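Local coordinates for protein cytochrome c-555 (PDB 4J20) that carries a single heme c and transfers electrons in a green sulfur photosynthetic bacterium, where its exact role in photosynthesis is not established, at residues P38-G43 with Y82-S87. The protein carries 2 engineered substitutions. Numbering follows the deposited sequence.
With HEB (heme b/c), chain I; IPA (isopropyl alcohol), chain E.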
ATOM      1  N   PRO A  38       0.580   1.946  13.434  1.00 14.46           N
ATOM      2  CA  PRO A  38       1.304   3.212  13.409  1.00 16.64           C
ATOM      3  C   PRO A  38       1.413   3.750  11.975  1.00 13.59           C
ATOM      4  O   PRO A  38       1.570   4.965  11.781  1.00 15.25           O
ATOM      5  CB  PRO A  38       2.695   2.846  13.918  1.00 17.83           C
ATOM      6  CG  PRO A  38       2.802   1.401  13.766  1.00 21.74           C
ATOM      7  CD  PRO A  38       1.439   0.810  13.817  1.00 15.92           C
ATOM      8  N   ARG A  39       1.275   2.886  10.947  1.00 12.54           N
ATOM      9  CA  ARG A  39       1.344   3.333   9.568  1.00 10.96           C
ATOM     10  C   ARG A  39       0.084   4.100   9.226  1.00 11.66           C
ATOM     11  O   ARG A  39       0.136   5.181   8.626  1.00 12.80           O
ATOM     12  CB  ARG A  39       1.522   2.114   8.652  1.00 10.70           C
ATOM     13  CG  ARG A  39       2.807   1.331   8.937  1.00 11.36           C
ATOM     14  CD  ARG A  39       2.901   0.133   8.025  1.00 10.87           C
ATOM     15  NE  ARG A  39       4.099  -0.687   8.346  1.00 11.98           N
ATOM     16  CZ  ARG A  39       5.319  -0.492   7.845  1.00 13.66           C
ATOM     17  NH1 ARG A  39       5.550   0.469   6.980  1.00 13.54           N
ATOM     18  NH2 ARG A  39       6.301  -1.318   8.183  1.00 16.07           N
ATOM     19  N   ILE A  40      -1.072   3.576   9.611  1.00 12.02           N
ATOM     20  CA  ILE A  40      -2.347   4.236   9.398  1.00 13.70           C
ATOM     21  C   ILE A  40      -2.345   5.624  10.042  1.00 13.90           C
ATOM     22  O   ILE A  40      -2.923   6.575   9.497  1.00 14.00           O
ATOM     23  CB  ILE A  40      -3.486   3.313   9.890  1.00 12.56           C
ATOM     24  CG1 ILE A  40      -3.593   2.100   8.948  1.00 13.54           C
ATOM     25  CG2 ILE A  40      -4.810   4.061   9.968  1.00 17.07           C
ATOM     26  CD1 ILE A  40      -4.532   0.995   9.375  1.00 15.27           C
ATOM     27  N   ALA A  41      -1.716   5.749  11.205  1.00 14.46           N
ATOM     28  CA  ALA A  41      -1.673   7.034  11.911  1.00 15.29           C
ATOM     29  C   ALA A  41      -0.880   8.094  11.131  1.00 16.64           C
ATOM     30  O   ALA A  41      -1.056   9.296  11.404  1.00 16.99           O
ATOM     31  CB  ALA A  41      -1.113   6.865  13.328  1.00 18.06           C
ATOM     32  N   GLN A  42      -0.045   7.704  10.178  1.00 13.28           N
ATOM     33  CA  GLN A  42       0.633   8.667   9.344  1.00 15.45           C
ATOM     34  C   GLN A  42      -0.340   9.408   8.463  1.00 14.91           C
ATOM     35  O   GLN A  42       0.009  10.460   7.924  1.00 15.33           O
ATOM     36  CB  GLN A  42       1.699   8.022   8.480  1.00 14.80           C
ATOM     37  CG  GLN A  42       2.833   7.411   9.256  1.00 15.97           C
ATOM     38  CD  GLN A  42       3.799   6.781   8.360  1.00 23.13           C
ATOM     39  OE1 GLN A  42       3.496   5.764   7.735  1.00 29.98           O
ATOM     40  NE2 GLN A  42       4.951   7.407   8.194  1.00 24.36           N
ATOM     41  N   GLY A  43      -1.530   8.808   8.219  1.00 13.16           N
ATOM     42  CA  GLY A  43      -2.556   9.352   7.342  1.00 12.92           C
ATOM     43  C   GLY A  43      -2.322   8.965   5.895  1.00 11.99           C
ATOM     44  O   GLY A  43      -1.231   8.558   5.489  1.00 12.25           O
ATOM     45  N   TYR A  82      -7.583   0.438  -0.132  1.00 11.28           N
ATOM     46  CA  TYR A  82      -8.024  -0.920   0.079  1.00 10.98           C
ATOM     47  C   TYR A  82      -7.237  -1.610   1.193  1.00 10.67           C
ATOM     48  O   TYR A  82      -7.804  -2.209   2.109  1.00 11.54           O
ATOM     49  CB  TYR A  82      -7.906  -1.711  -1.226  1.00 12.06           C
ATOM     50  CG  TYR A  82      -8.275  -3.149  -1.048  1.00 11.66           C
ATOM     51  CD1 TYR A  82      -9.597  -3.529  -0.882  1.00 13.92           C
ATOM     52  CD2 TYR A  82      -7.298  -4.121  -0.964  1.00 13.40           C
ATOM     53  CE1 TYR A  82      -9.933  -4.851  -0.664  1.00 16.10           C
ATOM     54  CE2 TYR A  82      -7.649  -5.478  -0.704  1.00 15.95           C
ATOM     55  CZ  TYR A  82      -8.958  -5.802  -0.594  1.00 16.75           C
ATOM     56  OH  TYR A  82      -9.305  -7.141  -0.385  1.00 20.90           O
ATOM     57  N   MET A  83      -5.917  -1.513   1.121  1.00  9.58           N
ATOM     58  CA  MET A  83      -5.043  -2.147   2.129  1.00 10.72           C
ATOM     59  C   MET A  83      -5.354  -1.630   3.538  1.00 10.00           C
ATOM     60  O   MET A  83      -5.474  -2.427   4.493  1.00 11.96           O
ATOM     61  CB  MET A  83      -3.604  -1.850   1.799  1.00 10.70           C
ATOM     62  CG  MET A  83      -3.163  -2.513   0.492  1.00 10.95           C
ATOM     63  SD  MET A  83      -1.588  -1.918  -0.180  1.00 10.74           S
ATOM     64  CE  MET A  83      -0.463  -2.571   1.042  1.00 11.07           C
ATOM     65  N   VAL A  84      -5.468  -0.323   3.692  1.00 10.54           N
ATOM     66  CA  VAL A  84      -5.749   0.253   5.003  1.00 11.54           C
ATOM     67  C   VAL A  84      -7.120  -0.189   5.501  1.00 12.54           C
ATOM     68  O   VAL A  84      -7.260  -0.584   6.678  1.00 13.03           O
ATOM     69  CB  VAL A  84      -5.671   1.782   4.911  1.00 12.50           C
ATOM     70  CG1 VAL A  84      -6.348   2.456   6.126  1.00 13.45           C
ATOM     71  CG2 VAL A  84      -4.249   2.254   4.751  1.00 12.45           C
ATOM     72  N   GLY A  85      -8.133  -0.158   4.628  1.00 12.35           N
ATOM     73  CA  GLY A  85      -9.452  -0.581   5.022  1.00 14.10           C
ATOM     74  C   GLY A  85      -9.548  -2.025   5.482  1.00 14.29           C
ATOM     75  O   GLY A  85     -10.477  -2.382   6.208  1.00 16.09           O
ATOM     76  N   GLN A  86      -8.639  -2.870   5.038  1.00 12.91           N
ATOM     77  CA  GLN A  86      -8.623  -4.262   5.416  1.00 13.11           C
ATOM     78  C   GLN A  86      -7.700  -4.551   6.605  1.00 12.92           C
ATOM     79  O   GLN A  86      -7.642  -5.687   7.049  1.00 16.14           O
ATOM     80  CB  GLN A  86      -8.153  -5.105   4.249  1.00 13.88           C
ATOM     81  CG  GLN A  86      -9.182  -5.179   3.093  1.00 14.78           C
ATOM     82  CD  GLN A  86     -10.475  -5.844   3.507  1.00 15.62           C
ATOM     83  OE1 GLN A  86     -10.475  -6.952   4.078  1.00 17.87           O
ATOM     84  NE2 GLN A  86     -11.575  -5.178   3.264  1.00 15.55           N
ATOM     85  N   SER A  87      -7.041  -3.516   7.158  1.00 12.54           N
ATOM     86  CA  SER A  87      -5.951  -3.757   8.127  1.00 11.81           C
ATOM     87  C   SER A  87      -6.204  -3.132   9.498  1.00 14.51           C
ATOM     88  O   SER A  87      -5.262  -2.883  10.267  1.00 14.30           O
ATOM     89  CB  SER A  87      -4.619  -3.285   7.550  1.00 12.63           C
ATOM     90  OG  SER A  87      -4.313  -4.028   6.372  1.00 11.10           O
TER
HETATM   91 FE   HEB I 107       4.368  -1.879  -0.403  1.00  9.31          FE
HETATM   92  CHA HEB I 107       5.225  -0.611   2.631  1.00  9.41           C
HETATM   93  CHB HEB I 107       1.556   0.085  -0.432  1.00  8.32           C
HETATM   94  CHC HEB I 107       3.595  -3.008  -3.509  1.00 10.13           C
HETATM   95  CHD HEB I 107       6.996  -4.039  -0.269  1.00 10.48           C
HETATM   96  NA  HEB I 107       3.566  -0.514   0.841  1.00  8.96           N
HETATM   97  C1A HEB I 107       4.057  -0.141   2.094  1.00  9.09           C
HETATM   98  C2A HEB I 107       3.138   0.797   2.678  1.00  9.23           C
HETATM   99  C3A HEB I 107       2.122   0.956   1.837  1.00  8.49           C
HETATM  100  C4A HEB I 107       2.373   0.148   0.685  1.00  8.64           C
HETATM  101  CMA HEB I 107       0.899   1.843   2.008  1.00 10.21           C
HETATM  102  CAA HEB I 107       3.329   1.415   4.064  1.00 10.28           C
HETATM  103  CBA HEB I 107       3.839   2.856   3.965  1.00 10.69           C
HETATM  104  CGA HEB I 107       4.142   3.506   5.292  1.00 11.49           C
HETATM  105  O1A HEB I 107       4.107   2.844   6.370  1.00 12.14           O
HETATM  106  O2A HEB I 107       4.481   4.716   5.242  1.00 14.43           O
HETATM  107  NB  HEB I 107       2.872  -1.548  -1.706  1.00  9.52           N
HETATM  108  C1B HEB I 107       1.807  -0.662  -1.557  1.00  8.56           C
HETATM  109  C2B HEB I 107       1.034  -0.618  -2.762  1.00  8.92           C
HETATM  110  C3B HEB I 107       1.584  -1.497  -3.617  1.00  9.53           C
HETATM  111  C4B HEB I 107       2.747  -2.080  -2.991  1.00  8.64           C
HETATM  112  CMB HEB I 107      -0.217   0.215  -2.882  1.00  9.90           C
HETATM  113  CAB HEB I 107       1.167  -1.874  -5.018  1.00  9.70           C
HETATM  114  CBB HEB I 107       0.979  -0.661  -5.941  1.00 11.50           C
HETATM  115  NC  HEB I 107       5.132  -3.274  -1.607  1.00  9.71           N
HETATM  116  C1C HEB I 107       4.680  -3.574  -2.882  1.00  9.20           C
HETATM  117  C2C HEB I 107       5.516  -4.593  -3.468  1.00  9.88           C
HETATM  118  C3C HEB I 107       6.422  -4.925  -2.541  1.00 10.14           C
HETATM  119  C4C HEB I 107       6.238  -4.087  -1.407  1.00  9.54           C
HETATM  120  CMC HEB I 107       5.228  -5.222  -4.831  1.00 11.44           C
HETATM  121  CAC HEB I 107       7.496  -6.007  -2.605  1.00 11.46           C
HETATM  122  CBC HEB I 107       8.494  -5.916  -3.757  1.00 12.42           C
HETATM  123  ND  HEB I 107       5.836  -2.240   0.928  1.00  9.70           N
HETATM  124  C1D HEB I 107       6.847  -3.183   0.787  1.00  9.48           C
HETATM  125  C2D HEB I 107       7.683  -3.191   1.936  1.00  9.64           C
HETATM  126  C3D HEB I 107       7.156  -2.166   2.810  1.00 10.87           C
HETATM  127  C4D HEB I 107       6.013  -1.616   2.133  1.00  9.97           C
HETATM  128  CMD HEB I 107       8.891  -4.048   2.218  1.00 11.27           C
HETATM  129  CAD HEB I 107       7.670  -1.769   4.183  1.00 11.13           C
HETATM  130  CBD HEB I 107       8.814  -0.729   4.146  1.00 12.31           C
HETATM  131  CGD HEB I 107       9.240  -0.370   5.515  1.00 13.08           C
HETATM  132  O1D HEB I 107       8.413   0.187   6.256  1.00 15.70           O
HETATM  133  O2D HEB I 107      10.343  -0.665   5.905  1.00 15.01           O
HETATM  134  C1  IPA E 103      -7.675 -10.986   4.685  1.00 36.59           C
HETATM  135  C2  IPA E 103      -7.637  -9.491   4.997  1.00 36.67           C
HETATM  136  C3  IPA E 103      -8.451  -9.175   6.255  1.00 36.45           C
HETATM  137  O2  IPA E 103      -8.145  -8.765   3.860  1.00 36.45           O
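In this monoheme c-type cytochrome, the C-terminal helix 73-85 packs against helix 33-40 through the apolar pair I40 and V84. CG1 and CD1 of I40 both lie 4.0 Å from V84 CG1, and CD1 is equally far from the backbone O of S87, in the loop after the helix. V84 holds CG1 anti to its backbone N (chi1 163°), which turns that branch to I40; its side chain also touches M44 and L47 of helix 44-53, making V84 a meeting point of three helices. No hydrogen bond joins the two segments. Just past the end of helix 73-85, S87 OG donates to M83 O at 2.7 Å and is also bonded to G31 N. The cytochrome c fold wraps such helices around one heme, and here each segment sends a neighbouring residue to it: M83 CE comes to 3.6 Å from the meso carbon CHB, while R39 serves both propionates. Its extended chain carries NH1 to 2.8 Å from heme O1A, which sits at the guanidinium edge near its plane, and also to O1D, where NH2 adds a longer bond of 3.2 Å. An alanine in place of R39 would probably leave O1A and O1D without the guanidinium that links the two propionates, although K50 NZ and the K59 and G60 amides still bond the heme. Y55 OH and A35 O, through weak bonds to NH1 and NE, help to hold the guanidinium.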